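Local structure of GCN5-related N-acetyltransferase:Aminotransferase, class-II (Rhodopseudomonas palustris, 2FIW) at residues E43-A48 against S124-E129; D86-H91 against T101-A106; R11-E16 against K54-L59. The protein binds acetyl coenzyme A and, as a member of the GCN5-related N-acetyltransferase family, probably transfers the acetyl group to an amine substrate that is not identified. One frame throughout, in Å; residues are numbered along the deposited sequence. Where two conformers were deposited one is given.

Interaction 1: E43-A48 against S124-E129; sequences EAWASA and SDNAAE. With ACO (acetyl coenzyme *a), chain C.
Trp45, in helix 39-46, and Ser124, directly after strand 118-123, meet across backbones that stay well apart: their CA atoms, 10.7 Å from each other, are the nearest pair between 43-48 and 124-129. The indole spans that gap. With CG anti to the backbone N (chi1 -172°), the ring extends from the helix and its six-membered end leads, Trp45 CH2 lying 3.5 Å from Ser124 CB. The methylene approaches the ring obliquely, whereas Asn126 OD1 lies at the ring edge near its plane, a looser approach of 4.2 Å to Trp45 CH2. The pantetheine carbonyl oxygen O5P of acetyl coenzyme A also lies near the plane at that edge.

The polar side of the contact converges on this carbonyl. Asn126 ND2 donates to ACO O5P over 2.6 Å, through a distinctly bent N-H...O angle of 131°. Ser124 OG is 2.8 Å from ACO O5P and 2.9 Å from Asn126 OD1, so its single proton has two candidate acceptors and the geometry leaves the choice open. In both side chains the first torsion places OG or CG between backbone N and carbonyl carbon, turned toward the cofactor. Nearby, Ala127 CB packs 3.7 Å from ACO C3P.

At the other end of the indole, Trp45 NE1 is hydrogen-bonded to Tyr89 OH, and Tyr37 meets the ring edge-to-face; together they probably restrict how the ring can turn. Chemically, 43-48 and 124-129 touch only by van der Waals contact at the Trp45 edge, to Ser124 CB and more loosely to Asn126 OD1. The hydrogen bonds run from 124-129 to the cofactor carbonyl, with the indole edge beside it, which is consistent with restraining the orientation of the pantetheine amide that precedes the thioester.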
loop_
_atom_site.group_PDB
_atom_site.type_symbol
_atom_site.label_atom_id
_atom_site.label_comp_id
_atom_site.label_asym_id
_atom_site.label_seq_id
_atom_site.Cartn_x
_atom_site.Cartn_y
_atom_site.Cartn_z
ATOM N N GLU A 43 5.866 6.872 -13.794
ATOM C CA GLU A 43 5.010 6.487 -14.914
ATOM C C GLU A 43 4.954 4.975 -15.102
ATOM O O GLU A 43 3.892 4.430 -15.390
ATOM C CB GLU A 43 5.455 7.183 -16.214
ATOM C CG GLU A 43 5.087 8.673 -16.282
ATOM C CD GLU A 43 5.910 9.487 -17.295
ATOM O OE1 GLU A 43 6.724 8.910 -18.061
ATOM O OE2 GLU A 43 5.732 10.725 -17.312
ATOM N N ALA A 44 6.095 4.307 -14.947
ATOM C CA ALA A 44 6.168 2.851 -15.042
ATOM C C ALA A 44 5.458 2.170 -13.870
ATOM O O ALA A 44 4.704 1.231 -14.063
ATOM C CB ALA A 44 7.605 2.399 -15.113
ATOM N N TRP A 45 5.727 2.657 -12.663
ATOM C CA TRP A 45 5.049 2.210 -11.447
ATOM C C TRP A 45 3.516 2.307 -11.612
ATOM O O TRP A 45 2.836 1.298 -11.475
ATOM C CB TRP A 45 5.537 3.049 -10.270
ATOM C CG TRP A 45 5.100 2.627 -8.913
ATOM C CD1 TRP A 45 4.199 1.630 -8.577
ATOM C CD2 TRP A 45 5.504 3.227 -7.687
ATOM N NE1 TRP A 45 4.044 1.573 -7.210
ATOM C CE2 TRP A 45 4.831 2.545 -6.639
ATOM C CE3 TRP A 45 6.384 4.269 -7.364
ATOM C CZ2 TRP A 45 5.012 2.886 -5.284
ATOM C CZ3 TRP A 45 6.559 4.605 -6.020
ATOM C CH2 TRP A 45 5.870 3.917 -4.999
ATOM N N ALA A 46 2.995 3.504 -11.919
ATOM C CA ALA A 46 1.560 3.718 -12.128
ATOM C C ALA A 46 0.962 2.922 -13.281
ATOM O O ALA A 46 -0.226 2.609 -13.272
ATOM C CB ALA A 46 1.270 5.179 -12.350
ATOM N N SER A 47 1.777 2.609 -14.284
ATOM C CA SER A 47 1.269 2.000 -15.497
ATOM C C SER A 47 0.737 0.609 -15.191
ATOM O O SER A 47 0.147 -0.019 -16.058
ATOM C CB SER A 47 2.346 1.955 -16.613
ATOM O OG SER A 47 3.202 0.812 -16.474
ATOM N N ALA A 48 0.945 0.125 -13.967
ATOM C CA ALA A 48 0.432 -1.191 -13.588
ATOM C C ALA A 48 -1.104 -1.236 -13.584
ATOM O O ALA A 48 -1.707 -2.290 -13.819
ATOM C CB ALA A 48 1.003 -1.630 -12.254
ATOM N N SER A 124 8.585 1.188 -0.755
ATOM C CA SER A 124 9.086 2.289 -1.574
ATOM C C SER A 124 9.827 3.303 -0.695
ATOM O O SER A 124 9.576 3.385 0.503
ATOM C CB SER A 124 7.937 2.964 -2.311
ATOM O OG SER A 124 7.037 3.581 -1.401
ATOM N N ASP A 125 10.753 4.056 -1.289
ATOM C CA ASP A 125 11.657 4.927 -0.535
ATOM C C ASP A 125 10.916 5.995 0.252
ATOM O O ASP A 125 11.363 6.407 1.315
ATOM C CB ASP A 125 12.687 5.581 -1.466
ATOM C CG ASP A 125 13.719 4.582 -2.028
ATOM O OD1 ASP A 125 13.641 3.360 -1.731
ATOM O OD2 ASP A 125 14.619 5.031 -2.774
ATOM N N ASN A 126 9.776 6.427 -0.273
ATOM C CA ASN A 126 8.939 7.445 0.364
ATOM C C ASN A 126 8.104 6.910 1.541
ATOM O O ASN A 126 7.737 7.680 2.440
ATOM C CB ASN A 126 8.028 8.089 -0.674
ATOM C CG ASN A 126 7.281 7.064 -1.499
ATOM O OD1 ASN A 126 7.890 6.202 -2.143
ATOM N ND2 ASN A 126 5.956 7.144 -1.482
ATOM N N ALA A 127 7.819 5.602 1.529
ATOM C CA ALA A 127 7.072 4.944 2.588
ATOM C C ALA A 127 8.013 4.251 3.567
ATOM O O ALA A 127 7.585 3.710 4.578
ATOM C CB ALA A 127 6.100 3.952 2.004
ATOM N N ALA A 128 9.303 4.268 3.275
ATOM C CA ALA A 128 10.287 3.640 4.154
ATOM C C ALA A 128 10.184 4.085 5.635
ATOM O O ALA A 128 10.195 3.254 6.543
ATOM C CB ALA A 128 11.694 3.882 3.609
ATOM N N GLU A 129 10.097 5.394 5.861
ATOM C CA GLU A 129 10.046 5.966 7.216
ATOM C C GLU A 129 8.745 5.596 7.930
ATOM O O GLU A 129 8.779 5.154 9.080
ATOM C CB GLU A 129 10.249 7.480 7.162
ATOM C CG GLU A 129 10.165 8.206 8.493
ATOM C CD GLU A 129 11.405 8.029 9.390
ATOM O OE1 GLU A 129 11.806 6.867 9.689
ATOM O OE2 GLU A 129 11.960 9.077 9.829
HETATM N N1A ACO C . -0.765 15.357 12.594
HETATM C C2A ACO C . 0.519 15.107 12.268
HETATM N N3A ACO C . 0.893 13.922 11.750
HETATM C C4A ACO C . -0.005 12.913 11.523
HETATM C C5A ACO C . -1.344 13.094 11.830
HETATM C C6A ACO C . -1.732 14.417 12.406
HETATM N N6A ACO C . -3.020 14.683 12.740
HETATM N N7A ACO C . -1.996 11.953 11.511
HETATM C C8A ACO C . -1.080 11.087 11.013
HETATM N N9A ACO C . 0.125 11.674 11.031
HETATM C C1B ACO C . 1.434 11.130 10.578
HETATM C C2B ACO C . 1.870 9.844 11.254
HETATM O O2B ACO C . 2.500 10.110 12.508
HETATM C C3B ACO C . 2.850 9.284 10.236
HETATM O O3B ACO C . 4.194 9.662 10.541
HETATM P P3B ACO C . 5.471 8.793 10.049
HETATM O O7A ACO C . 5.662 9.070 8.562
HETATM O O8A ACO C . 5.081 7.358 10.322
HETATM O O9A ACO C . 6.581 9.323 10.929
HETATM C C4B ACO C . 2.431 9.883 8.887
HETATM O O4B ACO C . 1.452 10.885 9.165
HETATM C C5B ACO C . 1.819 8.848 7.943
HETATM O O5B ACO C . 0.850 8.089 8.682
HETATM P P1A ACO C . -0.629 7.780 8.133
HETATM O O1A ACO C . -1.437 9.061 8.094
HETATM O O2A ACO C . -1.098 6.595 8.947
HETATM O O3A ACO C . -0.290 7.273 6.636
HETATM P P2A ACO C . -0.937 7.886 5.317
HETATM O O4A ACO C . -0.359 9.260 5.114
HETATM O O5A ACO C . -2.425 7.707 5.415
HETATM O O6A ACO C . -0.392 6.902 4.151
HETATM C CBP ACO C . 1.388 5.989 2.669
HETATM C CCP ACO C . 0.935 6.358 4.092
HETATM C CDP ACO C . 2.855 5.585 2.742
HETATM C CEP ACO C . 0.548 4.836 2.142
HETATM C CAP ACO C . 1.197 7.175 1.693
HETATM O OAP ACO C . 2.105 8.253 1.982
HETATM C C9P ACO C . 1.204 6.872 0.198
HETATM O O9P ACO C . 0.077 6.542 -0.423
HETATM N N8P ACO C . 2.286 6.967 -0.460
HETATM C C7P ACO C . 2.536 6.780 -1.896
HETATM C C6P ACO C . 2.418 5.331 -2.371
HETATM C C5P ACO C . 3.429 4.498 -1.643
HETATM O O5P ACO C . 4.576 4.895 -1.481
HETATM N N4P ACO C . 2.997 3.334 -1.184
HETATM C C3P ACO C . 3.786 2.382 -0.428
HETATM C C2P ACO C . 4.530 1.513 -1.430
HETATM S S1P ACO C . 5.018 0.114 -0.493
HETATM C C ACO C . 3.968 -1.093 -0.958
HETATM O O ACO C . 2.876 -0.815 -1.441
HETATM C CH3 ACO C . 4.348 -2.352 -0.803
#

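Interaction 2: D86-H91 against T101-A106; sequences DMLYVH and TTLIDA. With ACO (acetyl coenzyme *a), chain C.
Leu88 of strand 84-90 packs against Leu103 and Ile104 of helix 99-112, and this cluster is the tight part. Ile104 CD1 reaches Leu88 CG at 3.5 Å, the two side chains crossing at about a right angle. Leu103 CD1 is farther, 3.8 Å from Leu88 CD2. Leu88 CD1 also lies 3.5 Å from the pantetheine methyl CEP of acetyl coenzyme A.

Toward Val90 and Thr101 the segments draw apart, and acetyl coenzyme A links them. Leu88 O accepts from ACO N4P at 2.8 Å and Val90 N donates to ACO O9P at 3.0 Å, the latter nearly straight (160°), so the pantetheine runs beside the strand much as a neighbouring strand would. Leu88 N makes a weak hydrogen bond to acetyl oxygen ACO O. On the helix, Thr101 grips one pyrophosphate oxygen twice, with N at 2.9 Å and OG1 at 2.7 Å from ACO O2A; chi1 of -63° sets OG1 beside the backbone N, so that both can point at the same oxygen. Arg134 also bonds to Thr101 OG1, and the backbone N of Asp98 and Gly100 reach the cofactor: the GNAT pattern of a pyrophosphate bound where this helix starts.

Asp86 and selenomethionine Met87 form a classic beta bulge opposite Ser78. Strand 84-90 and helix 99-112 open a beta-alpha-beta unit completed by strand 118-123, with Phe130 of helix 128-132 covering Leu88 and Ile104, and Leu10 of strand 9-12 touching Leu103.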
loop_
_atom_site.group_PDB
_atom_site.type_symbol
_atom_site.label_atom_id
_atom_site.label_comp_id
_atom_site.label_asym_id
_atom_site.label_seq_id
_atom_site.Cartn_x
_atom_site.Cartn_y
_atom_site.Cartn_z
ATOM N N ASP A 86 1.607 -6.426 0.226
ATOM C CA ASP A 86 1.809 -6.272 -1.205
ATOM C C ASP A 86 1.568 -4.841 -1.690
ATOM O O ASP A 86 2.249 -4.373 -2.595
ATOM C CB ASP A 86 0.910 -7.247 -1.964
ATOM C CG ASP A 86 1.282 -7.363 -3.434
ATOM O OD1 ASP A 86 2.468 -7.608 -3.735
ATOM O OD2 ASP A 86 0.390 -7.216 -4.292
HETATM N N MSE A 87 0.601 -4.158 -1.083
HETATM C CA MSE A 87 0.159 -2.842 -1.526
HETATM C C MSE A 87 -0.361 -2.004 -0.375
HETATM O O MSE A 87 -1.023 -2.524 0.534
HETATM C CB MSE A 87 -0.928 -2.979 -2.592
HETATM C CG MSE A 87 -0.459 -3.725 -3.826
HETATM SE SE MSE A 87 -1.735 -3.715 -5.243
HETATM C CE MSE A 87 -2.977 -4.818 -4.485
ATOM N N LEU A 88 -0.038 -0.712 -0.427
ATOM C CA LEU A 88 -0.501 0.303 0.514
ATOM C C LEU A 88 -0.534 1.619 -0.239
ATOM O O LEU A 88 0.518 2.139 -0.601
ATOM C CB LEU A 88 0.464 0.445 1.690
ATOM C CG LEU A 88 -0.067 0.945 3.046
ATOM C CD1 LEU A 88 0.988 1.745 3.805
ATOM C CD2 LEU A 88 -1.406 1.688 3.043
ATOM N N TYR A 89 -1.725 2.145 -0.497
ATOM C CA TYR A 89 -1.885 3.379 -1.278
ATOM C C TYR A 89 -3.027 4.211 -0.709
ATOM O O TYR A 89 -4.186 3.798 -0.723
ATOM C CB TYR A 89 -2.102 3.077 -2.780
ATOM C CG TYR A 89 -0.934 2.353 -3.385
ATOM C CD1 TYR A 89 0.147 3.063 -3.921
ATOM C CD2 TYR A 89 -0.876 0.954 -3.382
ATOM C CE1 TYR A 89 1.262 2.396 -4.451
ATOM C CE2 TYR A 89 0.230 0.268 -3.907
ATOM C CZ TYR A 89 1.296 0.997 -4.447
ATOM O OH TYR A 89 2.405 0.343 -4.964
ATOM N N VAL A 90 -2.682 5.371 -0.176
ATOM C CA VAL A 90 -3.655 6.345 0.306
ATOM C C VAL A 90 -3.753 7.461 -0.719
ATOM O O VAL A 90 -2.735 7.889 -1.252
ATOM C CB VAL A 90 -3.228 6.914 1.688
ATOM C CG1 VAL A 90 -4.252 7.982 2.211
ATOM C CG2 VAL A 90 -3.049 5.760 2.692
ATOM N N HIS A 91 -4.966 7.928 -1.001
ATOM C CA HIS A 91 -5.165 9.031 -1.937
ATOM C C HIS A 91 -4.391 10.243 -1.424
ATOM O O HIS A 91 -4.355 10.456 -0.207
ATOM C CB HIS A 91 -6.659 9.359 -2.085
ATOM C CG HIS A 91 -6.973 10.205 -3.277
ATOM N ND1 HIS A 91 -6.983 11.587 -3.227
ATOM C CD2 HIS A 91 -7.238 9.871 -4.562
ATOM C CE1 HIS A 91 -7.259 12.064 -4.431
ATOM N NE2 HIS A 91 -7.426 11.045 -5.258
ATOM N N THR A 101 -2.024 3.851 8.598
ATOM C CA THR A 101 -1.891 3.123 9.871
ATOM C C THR A 101 -3.059 2.170 10.161
ATOM O O THR A 101 -2.856 1.022 10.524
ATOM C CB THR A 101 -1.702 4.118 11.061
ATOM O OG1 THR A 101 -0.487 4.848 10.866
ATOM C CG2 THR A 101 -1.660 3.412 12.409
ATOM N N THR A 102 -4.275 2.658 9.994
ATOM C CA THR A 102 -5.479 1.849 10.135
ATOM C C THR A 102 -5.438 0.644 9.188
ATOM O O THR A 102 -5.684 -0.476 9.605
ATOM C CB THR A 102 -6.748 2.726 9.880
ATOM O OG1 THR A 102 -6.768 3.802 10.829
ATOM C CG2 THR A 102 -8.028 1.923 10.027
ATOM N N LEU A 103 -5.091 0.883 7.927
ATOM C CA LEU A 103 -5.016 -0.175 6.935
ATOM C C LEU A 103 -3.994 -1.233 7.310
ATOM O O LEU A 103 -4.296 -2.430 7.260
ATOM C CB LEU A 103 -4.683 0.397 5.559
ATOM C CG LEU A 103 -5.813 1.006 4.739
ATOM C CD1 LEU A 103 -5.189 1.744 3.560
ATOM C CD2 LEU A 103 -6.864 -0.080 4.294
ATOM N N ILE A 104 -2.795 -0.792 7.696
ATOM C CA ILE A 104 -1.705 -1.712 8.024
ATOM C C ILE A 104 -1.954 -2.500 9.311
ATOM O O ILE A 104 -1.670 -3.683 9.351
ATOM C CB ILE A 104 -0.312 -1.027 7.993
ATOM C CG1 ILE A 104 -0.006 -0.519 6.592
ATOM C CG2 ILE A 104 0.795 -1.994 8.396
ATOM C CD1 ILE A 104 -0.362 -1.505 5.472
ATOM N N ASP A 105 -2.502 -1.858 10.340
ATOM C CA ASP A 105 -2.966 -2.571 11.531
ATOM C C ASP A 105 -3.928 -3.723 11.172
ATOM O O ASP A 105 -3.826 -4.825 11.718
ATOM C CB ASP A 105 -3.677 -1.604 12.482
ATOM C CG ASP A 105 -2.728 -0.601 13.162
ATOM O OD1 ASP A 105 -1.479 -0.789 13.142
ATOM O OD2 ASP A 105 -3.250 0.395 13.717
ATOM N N ALA A 106 -4.864 -3.462 10.259
ATOM C CA ALA A 106 -5.810 -4.499 9.815
ATOM C C ALA A 106 -5.111 -5.669 9.140
ATOM O O ALA A 106 -5.459 -6.822 9.398
ATOM C CB ALA A 106 -6.887 -3.920 8.924
HETATM N N1A ACO C . -0.765 15.357 12.594
HETATM C C2A ACO C . 0.519 15.107 12.268
HETATM N N3A ACO C . 0.893 13.922 11.750
HETATM C C4A ACO C . -0.005 12.913 11.523
HETATM C C5A ACO C . -1.344 13.094 11.830
HETATM C C6A ACO C . -1.732 14.417 12.406
HETATM N N6A ACO C . -3.020 14.683 12.740
HETATM N N7A ACO C . -1.996 11.953 11.511
HETATM C C8A ACO C . -1.080 11.087 11.013
HETATM N N9A ACO C . 0.125 11.674 11.031
HETATM C C1B ACO C . 1.434 11.130 10.578
HETATM C C2B ACO C . 1.870 9.844 11.254
HETATM O O2B ACO C . 2.500 10.110 12.508
HETATM C C3B ACO C . 2.850 9.284 10.236
HETATM O O3B ACO C . 4.194 9.662 10.541
HETATM P P3B ACO C . 5.471 8.793 10.049
HETATM O O7A ACO C . 5.662 9.070 8.562
HETATM O O8A ACO C . 5.081 7.358 10.322
HETATM O O9A ACO C . 6.581 9.323 10.929
HETATM C C4B ACO C . 2.431 9.883 8.887
HETATM O O4B ACO C . 1.452 10.885 9.165
HETATM C C5B ACO C . 1.819 8.848 7.943
HETATM O O5B ACO C . 0.850 8.089 8.682
HETATM P P1A ACO C . -0.629 7.780 8.133
HETATM O O1A ACO C . -1.437 9.061 8.094
HETATM O O2A ACO C . -1.098 6.595 8.947
HETATM O O3A ACO C . -0.290 7.273 6.636
HETATM P P2A ACO C . -0.937 7.886 5.317
HETATM O O4A ACO C . -0.359 9.260 5.114
HETATM O O5A ACO C . -2.425 7.707 5.415
HETATM O O6A ACO C . -0.392 6.902 4.151
HETATM C CBP ACO C . 1.388 5.989 2.669
HETATM C CCP ACO C . 0.935 6.358 4.092
HETATM C CDP ACO C . 2.855 5.585 2.742
HETATM C CEP ACO C . 0.548 4.836 2.142
HETATM C CAP ACO C . 1.197 7.175 1.693
HETATM O OAP ACO C . 2.105 8.253 1.982
HETATM C C9P ACO C . 1.204 6.872 0.198
HETATM O O9P ACO C . 0.077 6.542 -0.423
HETATM N N8P ACO C . 2.286 6.967 -0.460
HETATM C C7P ACO C . 2.536 6.780 -1.896
HETATM C C6P ACO C . 2.418 5.331 -2.371
HETATM C C5P ACO C . 3.429 4.498 -1.643
HETATM O O5P ACO C . 4.576 4.895 -1.481
HETATM N N4P ACO C . 2.997 3.334 -1.184
HETATM C C3P ACO C . 3.786 2.382 -0.428
HETATM C C2P ACO C . 4.530 1.513 -1.430
HETATM S S1P ACO C . 5.018 0.114 -0.493
HETATM C C ACO C . 3.968 -1.093 -0.958
HETATM O O ACO C . 2.876 -0.815 -1.441
HETATM C CH3 ACO C . 4.348 -2.352 -0.803
#

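Interaction 3: R11-E16 against K54-L59; sequences RPYLPE and KFAARL
Tyr13, just beyond the end of strand 9-12, extends its side chain across to Ala56 and Leu59 of helix 52-60. From CB, the chain leaves with CG anti to the backbone N (chi1 166°), which carries the ring toward the helix. Tyr13 CD1 is the first ring atom to meet it, 3.9 Å from Leu59 CB. Tyr13 CE1 comes closer, at 3.6 Å from the same Leu59 CB. This methylene stands over one ring face, 4.0 Å from the Tyr13 centroid and 27° off the normal, so it meets the criterion for a CH-pi contact although displaced toward the rim. Over the same face but nearer the other edge, Tyr13 CE2 lies 4.0 Å from Leu59 CD2, and CZ is near both Leu59 CB and CD2. At the tip, Tyr13 OH rests 3.8 Å from the methyl CB of Ala56, an apolar neighbour.

Ala18 and Thr21 of helix 18-32, together with Thr64 and Ile66 of strand 63-69, also touch the tyrosine. This is aromatic packing between a strand end and a helix in the alpha/beta GNAT fold, joining edge strand 9-12 to helix 52-60.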
loop_
_atom_site.group_PDB
_atom_site.type_symbol
_atom_site.label_atom_id
_atom_site.label_comp_id
_atom_site.label_asym_id
_atom_site.label_seq_id
_atom_site.Cartn_x
_atom_site.Cartn_y
_atom_site.Cartn_z
ATOM N N ARG A 11 -13.377 -1.966 4.609
ATOM C CA ARG A 11 -14.196 -3.039 4.069
ATOM C C ARG A 11 -13.427 -3.776 2.984
ATOM O O ARG A 11 -12.578 -3.174 2.320
ATOM C CB ARG A 11 -15.503 -2.479 3.504
ATOM C CG ARG A 11 -15.303 -1.383 2.469
ATOM C CD ARG A 11 -16.601 -0.991 1.844
ATOM N NE ARG A 11 -16.391 -0.112 0.697
ATOM C CZ ARG A 11 -16.093 -0.513 -0.537
ATOM N NH1 ARG A 11 -15.930 -1.806 -0.826
ATOM N NH2 ARG A 11 -15.931 0.406 -1.481
ATOM N N PRO A 12 -13.706 -5.086 2.806
ATOM C CA PRO A 12 -13.044 -5.833 1.736
ATOM C C PRO A 12 -13.304 -5.269 0.333
ATOM O O PRO A 12 -14.325 -4.610 0.083
ATOM C CB PRO A 12 -13.635 -7.239 1.887
ATOM C CG PRO A 12 -13.983 -7.320 3.327
ATOM C CD PRO A 12 -14.588 -5.976 3.586
ATOM N N TYR A 13 -12.333 -5.501 -0.541
ATOM C CA TYR A 13 -12.379 -5.060 -1.912
ATOM C C TYR A 13 -13.427 -5.845 -2.717
ATOM O O TYR A 13 -13.469 -7.079 -2.682
ATOM C CB TYR A 13 -10.987 -5.226 -2.526
ATOM C CG TYR A 13 -10.930 -5.118 -4.039
ATOM C CD1 TYR A 13 -10.753 -6.263 -4.832
ATOM C CD2 TYR A 13 -11.072 -3.877 -4.678
ATOM C CE1 TYR A 13 -10.710 -6.175 -6.210
ATOM C CE2 TYR A 13 -11.028 -3.782 -6.060
ATOM C CZ TYR A 13 -10.834 -4.937 -6.813
ATOM O OH TYR A 13 -10.779 -4.861 -8.168
ATOM N N LEU A 14 -14.261 -5.116 -3.446
ATOM C CA LEU A 14 -15.301 -5.709 -4.256
ATOM C C LEU A 14 -15.011 -5.445 -5.733
ATOM O O LEU A 14 -14.370 -4.439 -6.073
ATOM C CB LEU A 14 -16.659 -5.130 -3.862
ATOM C CG LEU A 14 -17.142 -5.254 -2.408
ATOM C CD1 LEU A 14 -18.412 -4.433 -2.227
ATOM C CD2 LEU A 14 -17.357 -6.710 -1.999
ATOM N N PRO A 15 -15.473 -6.341 -6.625
ATOM C CA PRO A 15 -15.212 -6.154 -8.066
ATOM C C PRO A 15 -15.603 -4.776 -8.588
ATOM O O PRO A 15 -14.963 -4.280 -9.509
ATOM C CB PRO A 15 -16.052 -7.256 -8.743
ATOM C CG PRO A 15 -16.906 -7.857 -7.654
ATOM C CD PRO A 15 -16.224 -7.576 -6.350
ATOM N N GLU A 16 -16.627 -4.172 -7.987
ATOM C CA GLU A 16 -17.126 -2.859 -8.367
ATOM C C GLU A 16 -16.158 -1.762 -7.964
ATOM O O GLU A 16 -16.337 -0.611 -8.351
ATOM C CB GLU A 16 -18.475 -2.541 -7.692
ATOM C CG GLU A 16 -19.481 -3.643 -7.667
ATOM C CD GLU A 16 -19.310 -4.547 -6.475
ATOM O OE1 GLU A 16 -18.699 -5.602 -6.643
ATOM O OE2 GLU A 16 -19.780 -4.219 -5.376
ATOM N N LYS A 54 -5.676 -7.478 -14.983
ATOM C CA LYS A 54 -4.534 -7.998 -14.224
ATOM C C LYS A 54 -4.298 -7.190 -12.931
ATOM O O LYS A 54 -3.909 -7.743 -11.897
ATOM C CB LYS A 54 -3.297 -8.000 -15.137
ATOM C CG LYS A 54 -2.004 -8.498 -14.517
ATOM C CD LYS A 54 -0.854 -8.441 -15.526
ATOM C CE LYS A 54 0.511 -8.333 -14.813
ATOM N NZ LYS A 54 0.678 -9.455 -13.810
ATOM N N PHE A 55 -4.526 -5.883 -12.995
ATOM C CA PHE A 55 -4.568 -5.060 -11.779
ATOM C C PHE A 55 -5.681 -5.537 -10.819
ATOM O O PHE A 55 -5.440 -5.731 -9.638
ATOM C CB PHE A 55 -4.736 -3.572 -12.112
ATOM C CG PHE A 55 -4.573 -2.663 -10.925
ATOM C CD1 PHE A 55 -3.300 -2.356 -10.434
ATOM C CD2 PHE A 55 -5.688 -2.116 -10.290
ATOM C CE1 PHE A 55 -3.140 -1.524 -9.318
ATOM C CE2 PHE A 55 -5.536 -1.274 -9.173
ATOM C CZ PHE A 55 -4.262 -0.982 -8.690
ATOM N N ALA A 56 -6.886 -5.731 -11.353
ATOM C CA ALA A 56 -8.014 -6.242 -10.589
ATOM C C ALA A 56 -7.787 -7.676 -10.075
ATOM O O ALA A 56 -8.115 -7.975 -8.947
ATOM C CB ALA A 56 -9.299 -6.139 -11.418
ATOM N N ALA A 57 -7.193 -8.549 -10.882
ATOM C CA ALA A 57 -6.884 -9.922 -10.442
ATOM C C ALA A 57 -5.915 -9.988 -9.259
ATOM O O ALA A 57 -6.050 -10.853 -8.378
ATOM C CB ALA A 57 -6.378 -10.783 -11.608
ATOM N N ARG A 58 -4.930 -9.096 -9.240
ATOM C CA ARG A 58 -3.954 -9.061 -8.152
ATOM C C ARG A 58 -4.664 -8.704 -6.838
ATOM O O ARG A 58 -4.399 -9.286 -5.809
ATOM C CB ARG A 58 -2.832 -8.060 -8.482
ATOM C CG ARG A 58 -1.736 -7.908 -7.445
ATOM C CD ARG A 58 -0.851 -6.747 -7.854
ATOM N NE ARG A 58 0.252 -6.489 -6.919
ATOM C CZ ARG A 58 1.199 -5.566 -7.109
ATOM N NH1 ARG A 58 1.188 -4.802 -8.199
ATOM N NH2 ARG A 58 2.160 -5.396 -6.208
ATOM N N LEU A 59 -5.577 -7.749 -6.910
ATOM C CA LEU A 59 -6.387 -7.300 -5.802
ATOM C C LEU A 59 -7.372 -8.357 -5.311
ATOM O O LEU A 59 -7.427 -8.651 -4.116
ATOM C CB LEU A 59 -7.153 -6.045 -6.242
ATOM C CG LEU A 59 -6.563 -4.695 -5.794
ATOM C CD1 LEU A 59 -5.104 -4.754 -5.843
ATOM C CD2 LEU A 59 -7.039 -3.562 -6.649
#

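Overall arrangement
Starting at the N terminus, strand 9-12 leads through helices 18-32 and 39-46 to helix 52-60, where interaction 3 closes the first loop. Interaction 1 opens within that loop, at 43-48, and closes only at 124-129, so interactions 1 and 3 cross along the chain; Ala48 packing on Phe55 joins them in space. Interaction 2, a short loop from 86-91 to 101-106, lies wholly within the span of interaction 1 and follows interaction 3 in series. The indole of interaction 1 reaches the strand of interaction 2, and both touch acetyl coenzyme A. A salt bridge from Arg58 to Asp86 connects interactions 3 and 2, tying helix 52-60 to the central sheet.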